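Local coordinates for uncharacterized protein YacP (Bacillus subtilis, PDB 5MQ8) that is an endoribonuclease of the PIN-like NYN family (Rae1) involved in ribosome-dependent mRNA decay, at residues E82-L87 with E107-F112; I98-S103 with Q114-K119. One frame throughout, in Å; residues are numbered along the deposited sequence.

Contact 1 of 2, residues E82-L87 with E107-F112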
loop_
_atom_site.group_PDB
_atom_site.type_symbol
_atom_site.label_atom_id
_atom_site.label_comp_id
_atom_site.label_asym_id
_atom_site.label_seq_id
_atom_site.Cartn_x
_atom_site.Cartn_y
_atom_site.Cartn_z
ATOM N N GLU A 82 18.445 28.907 12.994
ATOM C CA GLU A 82 19.901 28.879 13.188
ATOM C C GLU A 82 20.491 27.607 12.566
ATOM O O GLU A 82 21.489 27.693 11.847
ATOM C CB GLU A 82 20.272 28.997 14.675
ATOM C CG GLU A 82 19.956 30.371 15.250
ATOM C CD GLU A 82 20.067 30.531 16.757
ATOM O OE1 GLU A 82 20.112 29.509 17.478
ATOM O OE2 GLU A 82 20.062 31.693 17.221
ATOM N N ARG A 83 19.832 26.448 12.784
ATOM C CA ARG A 83 20.250 25.177 12.190
ATOM C C ARG A 83 20.092 25.208 10.673
ATOM O O ARG A 83 20.998 24.787 9.961
ATOM C CB ARG A 83 19.537 23.971 12.834
ATOM C CG ARG A 83 19.939 22.601 12.251
ATOM C CD ARG A 83 21.428 22.281 12.371
ATOM N NE ARG A 83 21.810 22.165 13.772
ATOM C CZ ARG A 83 22.322 21.080 14.338
ATOM N NH1 ARG A 83 22.611 20.011 13.607
ATOM N NH2 ARG A 83 22.589 21.070 15.634
ATOM N N ILE A 84 18.976 25.765 10.184
ATOM C CA ILE A 84 18.701 25.913 8.757
ATOM C C ILE A 84 19.804 26.773 8.081
ATOM O O ILE A 84 20.294 26.398 7.011
ATOM C CB ILE A 84 17.249 26.401 8.502
ATOM C CG1 ILE A 84 16.268 25.220 8.674
ATOM C CG2 ILE A 84 17.102 27.032 7.118
ATOM C CD1 ILE A 84 14.802 25.576 8.877
ATOM N N GLU A 85 20.242 27.861 8.746
ATOM C CA GLU A 85 21.332 28.713 8.243
ATOM C C GLU A 85 22.653 27.910 8.144
ATOM O O GLU A 85 23.335 28.003 7.128
ATOM C CB GLU A 85 21.515 29.945 9.151
ATOM C CG GLU A 85 22.527 30.955 8.630
ATOM C CD GLU A 85 22.876 32.074 9.592
ATOM O OE1 GLU A 85 22.995 33.230 9.127
ATOM O OE2 GLU A 85 23.025 31.803 10.806
ATOM N N LYS A 86 22.997 27.127 9.186
ATOM C CA LYS A 86 24.205 26.290 9.231
ATOM C C LYS A 86 24.176 25.277 8.087
ATOM O O LYS A 86 25.179 25.134 7.387
ATOM C CB LYS A 86 24.330 25.565 10.578
ATOM C CG LYS A 86 24.853 26.442 11.705
ATOM C CD LYS A 86 24.631 25.782 13.051
ATOM C CE LYS A 86 24.745 26.757 14.200
ATOM N NZ LYS A 86 24.377 26.138 15.501
ATOM N N LEU A 87 23.011 24.618 7.861
ATOM C CA LEU A 87 22.826 23.644 6.780
ATOM C C LEU A 87 22.976 24.280 5.407
ATOM O O LEU A 87 23.667 23.719 4.562
ATOM C CB LEU A 87 21.467 22.942 6.895
ATOM C CG LEU A 87 21.380 21.886 7.980
ATOM C CD1 LEU A 87 19.966 21.702 8.417
ATOM C CD2 LEU A 87 22.012 20.568 7.521
ATOM N N GLU A 107 11.340 34.650 14.412
ATOM C CA GLU A 107 12.789 34.470 14.410
ATOM C C GLU A 107 13.461 35.367 13.395
ATOM O O GLU A 107 12.802 35.914 12.509
ATOM C CB GLU A 107 13.175 32.991 14.196
ATOM C CG GLU A 107 12.703 32.031 15.282
ATOM C CD GLU A 107 13.215 32.239 16.690
ATOM O OE1 GLU A 107 12.569 31.710 17.617
ATOM O OE2 GLU A 107 14.261 32.900 16.880
ATOM N N GLN A 108 14.777 35.520 13.532
ATOM C CA GLN A 108 15.591 36.360 12.658
ATOM C C GLN A 108 15.578 35.944 11.206
ATOM O O GLN A 108 15.466 36.813 10.339
ATOM C CB GLN A 108 17.038 36.450 13.164
ATOM C CG GLN A 108 17.333 37.573 14.175
ATOM C CD GLN A 108 16.440 38.802 14.124
ATOM O OE1 GLN A 108 15.355 38.835 14.718
ATOM N NE2 GLN A 108 16.872 39.831 13.407
ATOM N N TRP A 109 15.690 34.614 10.931
ATOM C CA TRP A 109 15.739 34.052 9.573
ATOM C C TRP A 109 16.812 34.769 8.740
ATOM O O TRP A 109 16.550 35.210 7.624
ATOM C CB TRP A 109 14.346 34.052 8.907
ATOM C CG TRP A 109 13.403 33.093 9.572
ATOM C CD1 TRP A 109 12.421 33.399 10.467
ATOM C CD2 TRP A 109 13.462 31.657 9.511
ATOM N NE1 TRP A 109 11.837 32.250 10.941
ATOM C CE2 TRP A 109 12.468 31.162 10.385
ATOM C CE3 TRP A 109 14.250 30.737 8.786
ATOM C CZ2 TRP A 109 12.257 29.788 10.577
ATOM C CZ3 TRP A 109 14.029 29.376 8.963
ATOM C CH2 TRP A 109 13.049 28.913 9.857
ATOM N N ALA A 110 18.022 34.901 9.321
ATOM C CA ALA A 110 19.192 35.563 8.719
ATOM C C ALA A 110 19.570 34.997 7.347
ATOM O O ALA A 110 20.101 35.734 6.519
ATOM C CB ALA A 110 20.378 35.487 9.665
ATOM N N ILE A 111 19.238 33.708 7.085
ATOM C CA ILE A 111 19.511 33.021 5.823
ATOM C C ILE A 111 18.775 33.658 4.620
ATOM O O ILE A 111 19.231 33.504 3.483
ATOM C CB ILE A 111 19.238 31.494 5.955
ATOM C CG1 ILE A 111 19.971 30.696 4.847
ATOM C CG2 ILE A 111 17.728 31.159 6.043
ATOM C CD1 ILE A 111 19.196 29.584 4.263
ATOM N N PHE A 112 17.666 34.390 4.866
ATOM C CA PHE A 112 16.905 35.019 3.790
ATOM C C PHE A 112 17.609 36.260 3.204
ATOM O O PHE A 112 17.169 36.799 2.182
ATOM C CB PHE A 112 15.460 35.303 4.222
ATOM C CG PHE A 112 14.642 34.050 4.449
ATOM C CD1 PHE A 112 14.725 32.972 3.569
ATOM C CD2 PHE A 112 13.757 33.962 5.517
ATOM C CE1 PHE A 112 13.987 31.813 3.789
ATOM C CE2 PHE A 112 13.008 32.801 5.734
ATOM C CZ PHE A 112 13.125 31.736 4.867
#
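I84 and W109 meet at the inner side of this contact: CD1 of the isoleucine reaches the edge of the indole, lying near the ring plane 3.9 Å from CZ3 of W109. The methyl gets there because CG1 is turned anti to the carbonyl carbon (chi1 -78°) and the chain then extends. The other branch of I84 serves a second neighbour, its CG2 standing 4.3 Å from CG2 of I111. Branched aliphatic residues suit this place, since one side chain can reach two neighbours, one with each branch. I111 also lies against the helix backbone, with its CG1 4.2 Å from CA of E85; these two have the nearest CA atoms across the segments. The arrangement is a loop and the start of a 3-10 turn laid on helix 80-90 of the PIN-like α/β fold; I84, W109 and I111 all touch V100 of the neighbouring strand 98-101, so they belong to the hydrophobic layer between helix and sheet. W109 combines a large apolar ring with a polar NE1, hydrogen-bonded to D104. Toward solvent the packing thins: CB of E85 still packs on I111, and only the carboxylate end marks the solvent side, OE1 3.5 Å from CB of A110. E85 runs out extended, CG anti to the backbone N (chi1 -174°), and the same OE1 accepts a hydrogen bond from Q114 NE2. Small, exposed A110 is consistent with so close a passage.

Contact 2 of 2, residues I98-S103 with Q114-K119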
loop_
_atom_site.group_PDB
_atom_site.type_symbol
_atom_site.label_atom_id
_atom_site.label_comp_id
_atom_site.label_asym_id
_atom_site.label_seq_id
_atom_site.Cartn_x
_atom_site.Cartn_y
_atom_site.Cartn_z
ATOM N N ILE A 98 18.920 27.204 -2.596
ATOM C CA ILE A 98 18.377 26.833 -1.295
ATOM C C ILE A 98 16.971 27.422 -1.142
ATOM O O ILE A 98 16.767 28.612 -1.370
ATOM C CB ILE A 98 19.325 27.250 -0.117
ATOM C CG1 ILE A 98 20.770 26.658 -0.259
ATOM C CG2 ILE A 98 18.719 26.934 1.262
ATOM C CD1 ILE A 98 20.955 25.123 -0.235
ATOM N N HIS A 99 16.010 26.572 -0.776
ATOM C CA HIS A 99 14.636 26.965 -0.490
ATOM C C HIS A 99 14.381 26.626 0.966
ATOM O O HIS A 99 14.833 25.585 1.441
ATOM C CB HIS A 99 13.642 26.223 -1.383
ATOM C CG HIS A 99 13.813 26.494 -2.842
ATOM N ND1 HIS A 99 13.094 27.492 -3.478
ATOM C CD2 HIS A 99 14.602 25.876 -3.751
ATOM C CE1 HIS A 99 13.470 27.456 -4.743
ATOM N NE2 HIS A 99 14.379 26.505 -4.955
ATOM N N VAL A 100 13.691 27.514 1.692
ATOM C CA VAL A 100 13.367 27.293 3.099
ATOM C C VAL A 100 11.863 27.361 3.276
ATOM O O VAL A 100 11.257 28.407 3.019
ATOM C CB VAL A 100 14.108 28.238 4.078
ATOM C CG1 VAL A 100 13.782 27.891 5.534
ATOM C CG2 VAL A 100 15.619 28.216 3.842
ATOM N N ALA A 101 11.264 26.253 3.744
ATOM C CA ALA A 101 9.829 26.194 3.992
ATOM C C ALA A 101 9.525 26.632 5.424
ATOM O O ALA A 101 9.843 25.915 6.381
ATOM C CB ALA A 101 9.298 24.795 3.730
ATOM N N THR A 102 8.942 27.843 5.561
ATOM C CA THR A 102 8.533 28.465 6.829
ATOM C C THR A 102 7.635 29.686 6.608
ATOM O O THR A 102 7.865 30.482 5.693
ATOM C CB THR A 102 9.735 28.783 7.770
ATOM O OG1 THR A 102 9.242 29.089 9.075
ATOM C CG2 THR A 102 10.645 29.911 7.260
ATOM N N SER A 103 6.627 29.832 7.480
ATOM C CA SER A 103 5.724 30.987 7.532
ATOM C C SER A 103 5.964 31.764 8.842
ATOM O O SER A 103 5.197 32.672 9.162
ATOM C CB SER A 103 4.265 30.548 7.428
ATOM O OG SER A 103 3.953 30.272 6.076
ATOM N N GLN A 114 20.936 35.810 2.646
ATOM C CA GLN A 114 22.092 35.074 2.119
ATOM C C GLN A 114 21.760 34.243 0.854
ATOM O O GLN A 114 22.399 33.209 0.601
ATOM C CB GLN A 114 22.704 34.175 3.214
ATOM C CG GLN A 114 23.405 34.928 4.329
ATOM C CD GLN A 114 23.604 34.056 5.538
ATOM O OE1 GLN A 114 24.423 33.132 5.549
ATOM N NE2 GLN A 114 22.865 34.344 6.595
ATOM N N GLY A 115 20.777 34.705 0.081
ATOM C CA GLY A 115 20.380 34.069 -1.172
ATOM C C GLY A 115 19.293 33.006 -1.123
ATOM O O GLY A 115 18.779 32.616 -2.178
ATOM N N ALA A 116 18.932 32.519 0.085
ATOM C CA ALA A 116 17.890 31.502 0.234
ATOM C C ALA A 116 16.514 32.076 -0.045
ATOM O O ALA A 116 16.246 33.232 0.294
ATOM C CB ALA A 116 17.932 30.894 1.621
ATOM N N LEU A 117 15.656 31.272 -0.689
ATOM C CA LEU A 117 14.291 31.658 -1.033
ATOM C C LEU A 117 13.313 31.122 -0.010
ATOM O O LEU A 117 13.468 30.009 0.485
ATOM C CB LEU A 117 13.909 31.200 -2.456
ATOM C CG LEU A 117 14.654 31.887 -3.617
ATOM C CD1 LEU A 117 14.443 31.147 -4.926
ATOM C CD2 LEU A 117 14.230 33.353 -3.771
ATOM N N ARG A 118 12.313 31.927 0.315
ATOM C CA ARG A 118 11.308 31.587 1.303
ATOM C C ARG A 118 10.089 30.973 0.647
ATOM O O ARG A 118 9.536 31.539 -0.300
ATOM C CB ARG A 118 10.948 32.831 2.138
ATOM C CG ARG A 118 9.661 32.718 2.920
ATOM C CD ARG A 118 9.457 33.888 3.840
ATOM N NE ARG A 118 8.830 33.394 5.050
ATOM C CZ ARG A 118 9.258 33.616 6.283
ATOM N NH1 ARG A 118 10.272 34.440 6.503
ATOM N NH2 ARG A 118 8.639 33.064 7.309
ATOM N N LYS A 119 9.671 29.814 1.168
ATOM C CA LYS A 119 8.484 29.094 0.733
ATOM C C LYS A 119 7.557 29.031 1.940
ATOM O O LYS A 119 7.982 28.634 3.032
ATOM C CB LYS A 119 8.873 27.684 0.230
ATOM C CG LYS A 119 7.744 26.931 -0.440
ATOM C CD LYS A 119 8.130 25.483 -0.790
ATOM C CE LYS A 119 8.688 25.310 -2.187
ATOM N NZ LYS A 119 10.054 25.861 -2.338
HETATM O O HOH W 1 10.607 28.715 -3.142
#
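This is a parallel β-strand pairing at one border of the central sheet, where strand 117-119 lies beside strand 98-101. Four backbone hydrogen bonds join them: L117 N gives to I98 O, K119 N to V100 O, V100 N to L117 O at 2.8 Å, and T102 N to K119 O. H99 and A101 turn their other backbone edge to strand 3-7, so strand 98-101 is an inner strand of this PIN-like parallel sheet. On the face bearing H99, L117 and K119, the imidazole lies alongside the leucine, CE1 3.8 Å from CD1 of L117. The lysine bends at chi3 (-92°) and chi4 (72°), folding NZ back to 3.6 Å from ND1 of H99. The two are not bonded directly; a water links them, 2.8 Å from H99 ND1 and 3.0 Å from K119 NZ, while H99 NE2 bonds to D2. On the other face V100 CG2 packs 4.2 Å from CB of A116, a small residue fitting this buried place. From the face bearing V100, R118 bends at chi3 past the end of strand 98-101, so that NE and NH2 make weak bonds to T102 O, and CG2 of T102 sits over one guanidinium face; NH2 also bonds to D104 O.

In the fold
From the N terminus, the chain lays down strands 3-7, 47-52 and 70-73 before it reaches helix 80-90, then runs into strand 98-101. The loop that follows doubles back to the helix, where contact 1 closes a loop with 19 residues between its segments. Only then does the chain enter strand 117-119, and contact 2 closes a shorter loop with 10 residues between. The segments alternate, so the two closures cross. Their centres lie about 9 Å apart, and they touch directly: I111 packs on A116, and W109 on T102. Contact 1 ties the connecting loop to helix 80-90, and contact 2 ties strand 117-119, outermost in this chain, to strand 98-101.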